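Local coordinates for integral membrane indolylacetylinositol arabinosyltransferase EmbC (Mycolicibacterium smegmatis, PDB 7BVE), which probably polymerises arabinose into the arabinan of the mycobacterial cell wall, acting as a membrane-embedded arabinosyltransferase, at residues Q54-A58 and Y1047-A1053; Q182-F187 and G1014-L1019; E348-R352 and W396-R401. All coordinates share one frame; numbering follows the deposited sequence.

Contact 1: residues Q54-A58 and Y1047-A1053; sequences QSVDA and YPDAQPA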
ATOM      1  N   GLN A  54      46.399   1.308  29.693  1.00 22.65           N
ATOM      2  CA  GLN A  54      45.791   2.530  29.187  1.00 22.65           C
ATOM      3  C   GLN A  54      44.781   2.141  28.125  1.00 22.65           C
ATOM      4  O   GLN A  54      45.126   1.420  27.189  1.00 22.65           O
ATOM      5  CB  GLN A  54      46.850   3.471  28.614  1.00 22.65           C
ATOM      6  CG  GLN A  54      46.322   4.799  28.087  1.00 22.65           C
ATOM      7  CD  GLN A  54      45.774   5.691  29.179  1.00 22.65           C
ATOM      8  OE1 GLN A  54      46.326   5.761  30.273  1.00 22.65           O
ATOM      9  NE2 GLN A  54      44.688   6.391  28.880  1.00 22.65           N
ATOM     10  N   SER A  55      43.548   2.600  28.278  1.00 15.85           N
ATOM     11  CA  SER A  55      42.524   2.321  27.290  1.00 15.85           C
ATOM     12  C   SER A  55      42.786   3.113  26.018  1.00 15.85           C
ATOM     13  O   SER A  55      43.213   4.268  26.059  1.00 15.85           O
ATOM     14  CB  SER A  55      41.156   2.676  27.846  1.00 15.85           C
ATOM     15  OG  SER A  55      40.906   1.952  29.030  1.00 15.85           O
ATOM     16  N   VAL A  56      42.542   2.479  24.876  1.00 15.07           N
ATOM     17  CA  VAL A  56      42.686   3.149  23.589  1.00 15.07           C
ATOM     18  C   VAL A  56      41.322   3.180  22.925  1.00 15.07           C
ATOM     19  O   VAL A  56      40.342   2.690  23.488  1.00 15.07           O
ATOM     20  CB  VAL A  56      43.727   2.470  22.687  1.00 15.07           C
ATOM     21  CG1 VAL A  56      45.080   2.480  23.345  1.00 15.07           C
ATOM     22  CG2 VAL A  56      43.305   1.070  22.350  1.00 15.07           C
ATOM     23  N   ASP A  57      41.242   3.758  21.734  1.00 15.75           N
ATOM     24  CA  ASP A  57      39.956   3.969  21.082  1.00 15.75           C
ATOM     25  C   ASP A  57      40.142   3.773  19.585  1.00 15.75           C
ATOM     26  O   ASP A  57      40.681   4.649  18.908  1.00 15.75           O
ATOM     27  CB  ASP A  57      39.430   5.362  21.397  1.00 15.75           C
ATOM     28  CG  ASP A  57      37.955   5.482  21.181  1.00 15.75           C
ATOM     29  OD1 ASP A  57      37.339   4.493  20.750  1.00 15.75           O
ATOM     30  OD2 ASP A  57      37.403   6.561  21.468  1.00 15.75           O
ATOM     31  N   ALA A  58      39.690   2.632  19.067  1.00 15.07           N
ATOM     32  CA  ALA A  58      39.896   2.260  17.667  1.00 15.07           C
ATOM     33  C   ALA A  58      38.617   1.671  17.094  1.00 15.07           C
ATOM     34  O   ALA A  58      38.466   0.452  17.006  1.00 15.07           O
ATOM     35  CB  ALA A  58      41.049   1.267  17.545  1.00 15.07           C
ATOM     36  N   TYR A1047      34.640   6.582  28.450  1.00 18.59           N
ATOM     37  CA  TYR A1047      35.948   6.694  29.079  1.00 18.59           C
ATOM     38  C   TYR A1047      36.668   7.908  28.503  1.00 18.59           C
ATOM     39  O   TYR A1047      37.132   7.857  27.353  1.00 18.59           O
ATOM     40  CB  TYR A1047      36.796   5.431  28.881  1.00 18.59           C
ATOM     41  CG  TYR A1047      36.364   4.193  29.639  1.00 18.59           C
ATOM     42  CD1 TYR A1047      35.281   4.199  30.505  1.00 18.59           C
ATOM     43  CD2 TYR A1047      37.097   3.036  29.548  1.00 18.59           C
ATOM     44  CE1 TYR A1047      34.915   3.058  31.199  1.00 18.59           C
ATOM     45  CE2 TYR A1047      36.748   1.907  30.240  1.00 18.59           C
ATOM     46  CZ  TYR A1047      35.665   1.919  31.058  1.00 18.59           C
ATOM     47  OH  TYR A1047      35.344   0.770  31.734  1.00 18.59           O
ATOM     48  N   PRO A1048      36.797   9.008  29.249  1.00 27.18           N
ATOM     49  CA  PRO A1048      37.430  10.207  28.687  1.00 27.18           C
ATOM     50  C   PRO A1048      38.936  10.102  28.530  1.00 27.18           C
ATOM     51  O   PRO A1048      39.511  10.874  27.753  1.00 27.18           O
ATOM     52  CB  PRO A1048      37.059  11.296  29.695  1.00 27.18           C
ATOM     53  CG  PRO A1048      35.869  10.756  30.424  1.00 27.18           C
ATOM     54  CD  PRO A1048      36.114   9.295  30.514  1.00 27.18           C
ATOM     55  N   ASP A1049      39.593   9.181  29.232  1.00 37.00           N
ATOM     56  CA  ASP A1049      41.040   9.002  29.167  1.00 37.00           C
ATOM     57  C   ASP A1049      41.472   7.996  28.107  1.00 37.00           C
ATOM     58  O   ASP A1049      42.535   7.377  28.241  1.00 37.00           O
ATOM     59  CB  ASP A1049      41.570   8.585  30.538  1.00 37.00           C
ATOM     60  CG  ASP A1049      40.859   7.359  31.093  1.00 37.00           C
ATOM     61  OD1 ASP A1049      39.850   6.918  30.500  1.00 37.00           O
ATOM     62  OD2 ASP A1049      41.316   6.823  32.121  1.00 37.00           O
ATOM     63  N   ALA A1050      40.679   7.814  27.060  1.00 26.78           N
ATOM     64  CA  ALA A1050      40.962   6.844  26.009  1.00 26.78           C
ATOM     65  C   ALA A1050      41.529   7.587  24.807  1.00 26.78           C
ATOM     66  O   ALA A1050      40.794   8.241  24.066  1.00 26.78           O
ATOM     67  CB  ALA A1050      39.701   6.072  25.645  1.00 26.78           C
ATOM     68  N   GLN A1051      42.839   7.478  24.615  1.00 27.18           N
ATOM     69  CA  GLN A1051      43.493   8.085  23.472  1.00 27.18           C
ATOM     70  C   GLN A1051      43.157   7.303  22.204  1.00 27.18           C
ATOM     71  O   GLN A1051      42.662   6.181  22.280  1.00 27.18           O
ATOM     72  CB  GLN A1051      45.003   8.109  23.697  1.00 27.18           C
ATOM     73  CG  GLN A1051      45.428   8.917  24.907  1.00 27.18           C
ATOM     74  CD  GLN A1051      45.121  10.389  24.756  1.00 27.18           C
ATOM     75  OE1 GLN A1051      45.292  10.963  23.683  1.00 27.18           O
ATOM     76  NE2 GLN A1051      44.654  11.008  25.833  1.00 27.18           N
ATOM     77  N   PRO A1052      43.382   7.877  21.026  1.00 22.51           N
ATOM     78  CA  PRO A1052      43.307   7.065  19.810  1.00 22.51           C
ATOM     79  C   PRO A1052      44.457   6.074  19.743  1.00 22.51           C
ATOM     80  O   PRO A1052      45.505   6.245  20.368  1.00 22.51           O
ATOM     81  CB  PRO A1052      43.389   8.097  18.684  1.00 22.51           C
ATOM     82  CG  PRO A1052      42.894   9.333  19.291  1.00 22.51           C
ATOM     83  CD  PRO A1052      43.381   9.312  20.702  1.00 22.51           C
ATOM     84  N   ALA A1053      44.236   5.010  18.984  1.00 22.50           N
ATOM     85  CA  ALA A1053      45.230   3.958  18.844  1.00 22.50           C
ATOM     86  C   ALA A1053      46.194   4.316  17.723  1.00 22.50           C
ATOM     87  O   ALA A1053      45.958   5.235  16.936  1.00 22.50           O
ATOM     88  CB  ALA A1053      44.548   2.620  18.591  1.00 22.50           C
TER
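Ala-58 and Val-56 both set their side chains against the single methyl group of Ala-1053. The CB atoms of Ala-58 and Ala-1053 lie 3.9 Å apart, and Val-56 CB approaches the same methyl at 4.2 Å. Around this small apolar seam the contact is mostly backbone. Ser-55 O receives a CA-H...O contact from Ala-1050 CA at 3.4 Å, and Val-56 CA returns one to Gln-1051 O at 3.3 Å. Asp-57 N lies 2.9 Å from that same Gln-1051 O, and Asp-57 CB rests against this oxygen too, at 3.4 Å. Ser-55 rotates OG away from the carbonyl carbon (chi1 -58°); there it lies 4.0 Å from Tyr-1047 CD2 and is satisfied by a hydrogen bond to Thr-188 N. Gln-54 folds back at chi2 (67°), which carries its NE2 near Asp-1049 O, although the angle is poor for a hydrogen bond. A type I turn from Tyr-1047 to Ala-1050 leads into the extended chain beside Val-56. Two extended segments thus run side by side in parallel over a few residues, without a clear hydrogen bond between them, and Leu-45 of strand 38-46 touches both alanines. The arrangement is a seam between the N-terminal concanavalin-like region and the C-terminal region, whose strand 1056-1062 soon afterwards forms an edge of the N-terminal antiparallel sheet.

Contact 2: residues Q182-F187 and G1014-L1019; sequences QIVGVF and GITELL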
ATOM      1  N   GLN A 182      32.434  -7.456  18.405  1.00 15.07           N
ATOM      2  CA  GLN A 182      32.573  -6.118  17.856  1.00 15.07           C
ATOM      3  C   GLN A 182      33.574  -5.308  18.666  1.00 15.07           C
ATOM      4  O   GLN A 182      33.570  -5.343  19.897  1.00 15.07           O
ATOM      5  CB  GLN A 182      31.217  -5.419  17.811  1.00 15.07           C
ATOM      6  CG  GLN A 182      31.269  -4.003  17.293  1.00 15.07           C
ATOM      7  CD  GLN A 182      29.916  -3.394  17.065  1.00 15.07           C
ATOM      8  OE1 GLN A 182      28.896  -4.045  17.234  1.00 15.07           O
ATOM      9  NE2 GLN A 182      29.899  -2.128  16.690  1.00 15.07           N
ATOM     10  N   ILE A 183      34.446  -4.585  17.967  1.00 15.07           N
ATOM     11  CA  ILE A 183      35.527  -3.824  18.579  1.00 15.07           C
ATOM     12  C   ILE A 183      35.281  -2.347  18.331  1.00 15.07           C
ATOM     13  O   ILE A 183      35.085  -1.932  17.186  1.00 15.07           O
ATOM     14  CB  ILE A 183      36.890  -4.254  18.019  1.00 15.07           C
ATOM     15  CG1 ILE A 183      37.148  -5.717  18.339  1.00 15.07           C
ATOM     16  CG2 ILE A 183      37.981  -3.419  18.594  1.00 15.07           C
ATOM     17  CD1 ILE A 183      38.334  -6.274  17.646  1.00 15.07           C
ATOM     18  N   VAL A 184      35.255  -1.559  19.408  1.00 15.07           N
ATOM     19  CA  VAL A 184      35.193  -0.103  19.322  1.00 15.07           C
ATOM     20  C   VAL A 184      36.372   0.476  20.090  1.00 15.07           C
ATOM     21  O   VAL A 184      36.411   1.674  20.380  1.00 15.07           O
ATOM     22  CB  VAL A 184      33.862   0.465  19.853  1.00 15.07           C
ATOM     23  CG1 VAL A 184      32.703  -0.013  19.030  1.00 15.07           C
ATOM     24  CG2 VAL A 184      33.657   0.091  21.280  1.00 15.07           C
ATOM     25  N   GLY A 185      37.346  -0.362  20.410  1.00 15.07           N
ATOM     26  CA  GLY A 185      38.503   0.065  21.169  1.00 15.07           C
ATOM     27  C   GLY A 185      38.893  -1.034  22.120  1.00 15.07           C
ATOM     28  O   GLY A 185      38.276  -2.090  22.080  1.00 15.07           O
ATOM     29  N   VAL A 186      39.902  -0.841  22.957  1.00 15.07           N
ATOM     30  CA  VAL A 186      40.275  -1.828  23.964  1.00 15.07           C
ATOM     31  C   VAL A 186      40.310  -1.114  25.302  1.00 15.07           C
ATOM     32  O   VAL A 186      41.192  -0.284  25.540  1.00 15.07           O
ATOM     33  CB  VAL A 186      41.618  -2.498  23.664  1.00 15.07           C
ATOM     34  CG1 VAL A 186      41.988  -3.450  24.777  1.00 15.07           C
ATOM     35  CG2 VAL A 186      41.572  -3.244  22.350  1.00 15.07           C
ATOM     36  N   PHE A 187      39.365  -1.437  26.177  1.00 15.07           N
ATOM     37  CA  PHE A 187      39.153  -0.717  27.420  1.00 15.07           C
ATOM     38  C   PHE A 187      39.511  -1.607  28.601  1.00 15.07           C
ATOM     39  O   PHE A 187      39.502  -2.832  28.500  1.00 15.07           O
ATOM     40  CB  PHE A 187      37.704  -0.261  27.526  1.00 15.07           C
ATOM     41  CG  PHE A 187      37.258   0.560  26.369  1.00 15.07           C
ATOM     42  CD1 PHE A 187      37.649   1.866  26.226  1.00 15.07           C
ATOM     43  CD2 PHE A 187      36.424   0.017  25.419  1.00 15.07           C
ATOM     44  CE1 PHE A 187      37.246   2.605  25.152  1.00 15.07           C
ATOM     45  CE2 PHE A 187      36.015   0.755  24.352  1.00 15.07           C
ATOM     46  CZ  PHE A 187      36.417   2.043  24.217  1.00 15.07           C
ATOM     47  N   GLY A1014      25.770   2.185  14.746  1.00 15.07           N
ATOM     48  CA  GLY A1014      26.008   0.943  15.439  1.00 15.07           C
ATOM     49  C   GLY A1014      27.339   1.007  16.144  1.00 15.07           C
ATOM     50  O   GLY A1014      27.689   0.113  16.910  1.00 15.07           O
ATOM     51  N   ILE A1015      28.089   2.067  15.879  1.00 15.07           N
ATOM     52  CA  ILE A1015      29.373   2.309  16.516  1.00 15.07           C
ATOM     53  C   ILE A1015      29.251   3.344  17.623  1.00 15.07           C
ATOM     54  O   ILE A1015      29.761   3.153  18.722  1.00 15.07           O
ATOM     55  CB  ILE A1015      30.416   2.743  15.464  1.00 15.07           C
ATOM     56  CG1 ILE A1015      30.548   1.699  14.371  1.00 15.07           C
ATOM     57  CG2 ILE A1015      31.759   2.918  16.103  1.00 15.07           C
ATOM     58  CD1 ILE A1015      31.359   2.163  13.214  1.00 15.07           C
ATOM     59  N   THR A1016      28.565   4.452  17.349  1.00 15.07           N
ATOM     60  CA  THR A1016      28.361   5.485  18.353  1.00 15.07           C
ATOM     61  C   THR A1016      27.319   5.094  19.385  1.00 15.07           C
ATOM     62  O   THR A1016      27.210   5.761  20.416  1.00 15.07           O
ATOM     63  CB  THR A1016      27.945   6.793  17.689  1.00 15.07           C
ATOM     64  OG1 THR A1016      26.656   6.632  17.096  1.00 15.07           O
ATOM     65  CG2 THR A1016      28.930   7.165  16.608  1.00 15.07           C
ATOM     66  N   GLU A1017      26.546   4.045  19.124  1.00 15.59           N
ATOM     67  CA  GLU A1017      25.618   3.502  20.103  1.00 15.59           C
ATOM     68  C   GLU A1017      26.346   2.845  21.265  1.00 15.59           C
ATOM     69  O   GLU A1017      25.817   2.811  22.380  1.00 15.59           O
ATOM     70  CB  GLU A1017      24.704   2.505  19.398  1.00 15.59           C
ATOM     71  CG  GLU A1017      23.551   1.968  20.194  1.00 15.59           C
ATOM     72  CD  GLU A1017      22.692   1.021  19.379  1.00 15.59           C
ATOM     73  OE1 GLU A1017      23.037   0.756  18.211  1.00 15.59           O
ATOM     74  OE2 GLU A1017      21.664   0.550  19.906  1.00 15.59           O
ATOM     75  N   LEU A1018      27.556   2.344  21.035  1.00 15.07           N
ATOM     76  CA  LEU A1018      28.347   1.674  22.053  1.00 15.07           C
ATOM     77  C   LEU A1018      29.469   2.523  22.612  1.00 15.07           C
ATOM     78  O   LEU A1018      29.878   2.306  23.747  1.00 15.07           O
ATOM     79  CB  LEU A1018      28.965   0.395  21.486  1.00 15.07           C
ATOM     80  CG  LEU A1018      28.004  -0.682  21.011  1.00 15.07           C
ATOM     81  CD1 LEU A1018      28.785  -1.824  20.438  1.00 15.07           C
ATOM     82  CD2 LEU A1018      27.151  -1.143  22.150  1.00 15.07           C
ATOM     83  N   LEU A1019      29.981   3.472  21.847  1.00 15.07           N
ATOM     84  CA  LEU A1019      31.181   4.186  22.240  1.00 15.07           C
ATOM     85  C   LEU A1019      30.884   5.490  22.959  1.00 15.07           C
ATOM     86  O   LEU A1019      31.637   5.878  23.857  1.00 15.07           O
ATOM     87  CB  LEU A1019      32.033   4.457  21.000  1.00 15.07           C
ATOM     88  CG  LEU A1019      33.395   5.104  21.186  1.00 15.07           C
ATOM     89  CD1 LEU A1019      34.283   4.199  21.979  1.00 15.07           C
ATOM     90  CD2 LEU A1019      33.997   5.395  19.861  1.00 15.07           C
TER
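Gln-182 and Leu-1018 approach from opposite directions, and the leucine methyl CD1 meets the amide at 3.9 Å from Gln-182 CD. The glutamine is stretched almost straight beyond CG (chi2 172°), which lets its amide pass this methyl and reach the backbone beyond. NE2 of Gln-182 donates to Gly-1014 O over 3.2 Å, with 149° at the hydrogen. The donor stands above the carbonyl plane instead of on a lone pair.

At the other end of the contact, Phe-187 and Leu-1019 cross at about a right angle. Leu-1019 CD1 comes to the ring edge near its plane, 3.8 Å from Phe-187 CZ, and the same methyl touches Val-184 CG2 at 4.2 Å. Val-184 joins the two ends: CG1 meets Ile-1015 CG2 at 4.2 Å, while CG2 lies in the plane of the Phe-187 ring at its edge.

The short helix 1016-1019 thus presents Leu-1018 and Leu-1019 to an irregular segment that is itself tied by backbone hydrogen bonds to Ser-93 and Thr-94, at the end of strand 90-93. Directly after the helix the chain enters strand 1020-1029 of the C-terminal mixed sheet, while 182-187 belongs to the connection between strands 171-175 and 201-203 of the N-terminal sheet.

Contact 3: residues E348-R352 and W396-R401; sequences EVIPR and WCSVER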
ATOM      1  N   GLU A 348      18.223  18.578 -32.586  1.00 15.07           N
ATOM      2  CA  GLU A 348      18.581  17.315 -33.208  1.00 15.07           C
ATOM      3  C   GLU A 348      17.398  16.377 -33.369  1.00 15.07           C
ATOM      4  O   GLU A 348      17.303  15.687 -34.386  1.00 15.07           O
ATOM      5  CB  GLU A 348      19.704  16.652 -32.395  1.00 15.07           C
ATOM      6  CG  GLU A 348      20.139  15.263 -32.847  1.00 15.07           C
ATOM      7  CD  GLU A 348      20.797  15.213 -34.213  1.00 15.07           C
ATOM      8  OE1 GLU A 348      21.395  16.219 -34.636  1.00 15.07           O
ATOM      9  OE2 GLU A 348      20.715  14.151 -34.867  1.00 15.07           O
ATOM     10  N   VAL A 349      16.465  16.350 -32.423  1.00 15.07           N
ATOM     11  CA  VAL A 349      15.408  15.345 -32.467  1.00 15.07           C
ATOM     12  C   VAL A 349      14.205  15.839 -33.260  1.00 15.07           C
ATOM     13  O   VAL A 349      13.710  15.138 -34.149  1.00 15.07           O
ATOM     14  CB  VAL A 349      15.008  14.927 -31.045  1.00 15.07           C
ATOM     15  CG1 VAL A 349      13.854  13.969 -31.096  1.00 15.07           C
ATOM     16  CG2 VAL A 349      16.185  14.301 -30.332  1.00 15.07           C
ATOM     17  N   ILE A 350      13.696  17.023 -32.935  1.00 15.07           N
ATOM     18  CA  ILE A 350      12.489  17.564 -33.568  1.00 15.07           C
ATOM     19  C   ILE A 350      12.661  17.826 -35.070  1.00 15.07           C
ATOM     20  O   ILE A 350      11.759  17.442 -35.827  1.00 15.07           O
ATOM     21  CB  ILE A 350      11.977  18.799 -32.798  1.00 15.07           C
ATOM     22  CG1 ILE A 350      11.367  18.373 -31.468  1.00 15.07           C
ATOM     23  CG2 ILE A 350      10.956  19.583 -33.574  1.00 15.07           C
ATOM     24  CD1 ILE A 350      10.973  19.517 -30.585  1.00 15.07           C
ATOM     25  N   PRO A 351      13.765  18.388 -35.592  1.00 15.07           N
ATOM     26  CA  PRO A 351      13.919  18.399 -37.056  1.00 15.07           C
ATOM     27  C   PRO A 351      14.194  17.042 -37.680  1.00 15.07           C
ATOM     28  O   PRO A 351      14.148  16.936 -38.907  1.00 15.07           O
ATOM     29  CB  PRO A 351      15.093  19.353 -37.283  1.00 15.07           C
ATOM     30  CG  PRO A 351      15.805  19.375 -36.059  1.00 15.07           C
ATOM     31  CD  PRO A 351      14.793  19.257 -34.992  1.00 15.07           C
ATOM     32  N   ARG A 352      14.473  16.010 -36.894  1.00 15.07           N
ATOM     33  CA  ARG A 352      14.613  14.657 -37.409  1.00 15.07           C
ATOM     34  C   ARG A 352      13.285  13.928 -37.502  1.00 15.07           C
ATOM     35  O   ARG A 352      13.089  13.136 -38.426  1.00 15.07           O
ATOM     36  CB  ARG A 352      15.578  13.864 -36.522  1.00 15.07           C
ATOM     37  CG  ARG A 352      15.864  12.452 -36.949  1.00 15.07           C
ATOM     38  CD  ARG A 352      16.601  12.423 -38.260  1.00 15.07           C
ATOM     39  NE  ARG A 352      16.883  11.056 -38.675  1.00 15.07           N
ATOM     40  CZ  ARG A 352      17.294  10.721 -39.889  1.00 15.07           C
ATOM     41  NH1 ARG A 352      17.464  11.656 -40.810  1.00 15.07           N
ATOM     42  NH2 ARG A 352      17.524   9.451 -40.184  1.00 15.07           N
ATOM     43  N   TRP A 396      20.562   7.475 -28.560  1.00 15.07           N
ATOM     44  CA  TRP A 396      19.613   7.447 -29.671  1.00 15.07           C
ATOM     45  C   TRP A 396      20.052   8.351 -30.815  1.00 15.07           C
ATOM     46  O   TRP A 396      19.870   8.004 -31.984  1.00 15.07           O
ATOM     47  CB  TRP A 396      18.224   7.863 -29.202  1.00 15.07           C
ATOM     48  CG  TRP A 396      17.185   7.771 -30.286  1.00 15.07           C
ATOM     49  CD1 TRP A 396      16.643   6.642 -30.800  1.00 15.07           C
ATOM     50  CD2 TRP A 396      16.616   8.852 -31.029  1.00 15.07           C
ATOM     51  NE1 TRP A 396      15.743   6.941 -31.781  1.00 15.07           N
ATOM     52  CE2 TRP A 396      15.713   8.295 -31.949  1.00 15.07           C
ATOM     53  CE3 TRP A 396      16.780  10.237 -31.002  1.00 15.07           C
ATOM     54  CZ2 TRP A 396      14.972   9.071 -32.824  1.00 15.07           C
ATOM     55  CZ3 TRP A 396      16.055  11.000 -31.881  1.00 15.07           C
ATOM     56  CH2 TRP A 396      15.162  10.419 -32.781  1.00 15.07           C
ATOM     57  N   CYS A 397      20.668   9.493 -30.505  1.00 15.07           N
ATOM     58  CA  CYS A 397      21.098  10.404 -31.562  1.00 15.07           C
ATOM     59  C   CYS A 397      22.290   9.855 -32.331  1.00 15.07           C
ATOM     60  O   CYS A 397      22.354  10.000 -33.557  1.00 15.07           O
ATOM     61  CB  CYS A 397      21.422  11.775 -30.979  1.00 15.07           C
ATOM     62  SG  CYS A 397      19.993  12.675 -30.370  1.00 15.07           S
ATOM     63  N   SER A 398      23.221   9.184 -31.645  1.00 15.07           N
ATOM     64  CA  SER A 398      24.353   8.581 -32.341  1.00 15.07           C
ATOM     65  C   SER A 398      23.914   7.420 -33.222  1.00 15.07           C
ATOM     66  O   SER A 398      24.393   7.282 -34.355  1.00 15.07           O
ATOM     67  CB  SER A 398      25.395   8.107 -31.337  1.00 15.07           C
ATOM     68  OG  SER A 398      25.916   9.186 -30.593  1.00 15.07           O
ATOM     69  N   VAL A 399      23.004   6.579 -32.720  1.00 15.07           N
ATOM     70  CA  VAL A 399      22.477   5.477 -33.523  1.00 15.07           C
ATOM     71  C   VAL A 399      21.712   6.004 -34.728  1.00 15.07           C
ATOM     72  O   VAL A 399      21.886   5.516 -35.848  1.00 15.07           O
ATOM     73  CB  VAL A 399      21.600   4.561 -32.653  1.00 15.07           C
ATOM     74  CG1 VAL A 399      20.852   3.565 -33.497  1.00 15.07           C
ATOM     75  CG2 VAL A 399      22.450   3.827 -31.681  1.00 15.07           C
ATOM     76  N   GLU A 400      20.903   7.047 -34.528  1.00 15.07           N
ATOM     77  CA  GLU A 400      20.098   7.603 -35.608  1.00 15.07           C
ATOM     78  C   GLU A 400      20.967   8.266 -36.669  1.00 15.07           C
ATOM     79  O   GLU A 400      20.611   8.289 -37.850  1.00 15.07           O
ATOM     80  CB  GLU A 400      19.103   8.597 -35.017  1.00 15.07           C
ATOM     81  CG  GLU A 400      18.104   9.134 -35.990  1.00 15.07           C
ATOM     82  CD  GLU A 400      17.123   8.083 -36.436  1.00 15.07           C
ATOM     83  OE1 GLU A 400      16.789   7.193 -35.628  1.00 15.07           O
ATOM     84  OE2 GLU A 400      16.709   8.131 -37.611  1.00 15.07           O
ATOM     85  N   ARG A 401      22.121   8.793 -36.271  1.00 15.07           N
ATOM     86  CA  ARG A 401      23.054   9.332 -37.251  1.00 15.07           C
ATOM     87  C   ARG A 401      23.831   8.226 -37.951  1.00 15.07           C
ATOM     88  O   ARG A 401      24.282   8.404 -39.085  1.00 15.07           O
ATOM     89  CB  ARG A 401      23.983  10.317 -36.552  1.00 15.07           C
ATOM     90  CG  ARG A 401      24.892  11.118 -37.429  1.00 15.07           C
ATOM     91  CD  ARG A 401      25.544  12.161 -36.576  1.00 15.07           C
ATOM     92  NE  ARG A 401      24.551  13.126 -36.116  1.00 15.07           N
ATOM     93  CZ  ARG A 401      24.255  14.243 -36.765  1.00 15.07           C
ATOM     94  NH1 ARG A 401      23.336  15.068 -36.293  1.00 15.07           N
ATOM     95  NH2 ARG A 401      24.900  14.547 -37.875  1.00 15.07           N
TER
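Val-349 packs against the edge of the Trp-396 indole, with CG2 at 3.6 Å from CZ3, and this is the tight, apolar part of the contact. Cys-397 extends it: its SG lies 4.1 Å from Val-349 CG2 and 3.6 Å from Glu-348 CG. Trp-396 also packs on helix 548-564, joining helices 332-349 and 385-405 to a third.

Toward the more open side, where Glu-348, Arg-352 and Arg-401 are partly exposed, charge takes over. Arg-352 grips the buried Glu-400 side-on: NH2 of Arg-352 lies 3.0 Å from Glu-400 OE2, and NE reaches the same oxygen. This oxygen is approached on its anti side and lies in the guanidinium plane, while the carboxylate is turned 55° from it. The other oxygen, OE1, is bridged to Arg-553, and Arg-352 NH2 also pairs with an acidic side chain of another protein in the assembly. Arg-401 NH1 forms a salt bridge with Glu-348 OE1 at 2.8 Å, whose hydrogen bond is weak, with 120° at the hydrogen.

Arg-401 also touches the phosphopantetheine group PN7. The chemistry is thus an apolar helix seam flanked by ion pairs, one of which, through Arg-352, extends to a partner protein, consistent with the docking of a carrier protein through its prosthetic arm.

Contacts 1 and 2 are neighbours, their centres about 11 Å apart, and together they join the N-terminal concanavalin-like region to the C-terminal region; contact 2 is nested inside the loop closed by contact 1. Contact 2 is fully buried and mostly apolar, whereas contact 1 is only partly buried and relies on main-chain approaches. A probable hydrogen bond from Val-56 N to Val-186 O links them. Contact 3 lies on the opposite side of the chain's centre, about 57 Å from contact 2 between centres. It joins the end of helix 332-349 to helix 385-405, whereas contacts 1 and 2 are built largely from loops. Partly buried, it combines an apolar core with salt bridges beside a bound ligand.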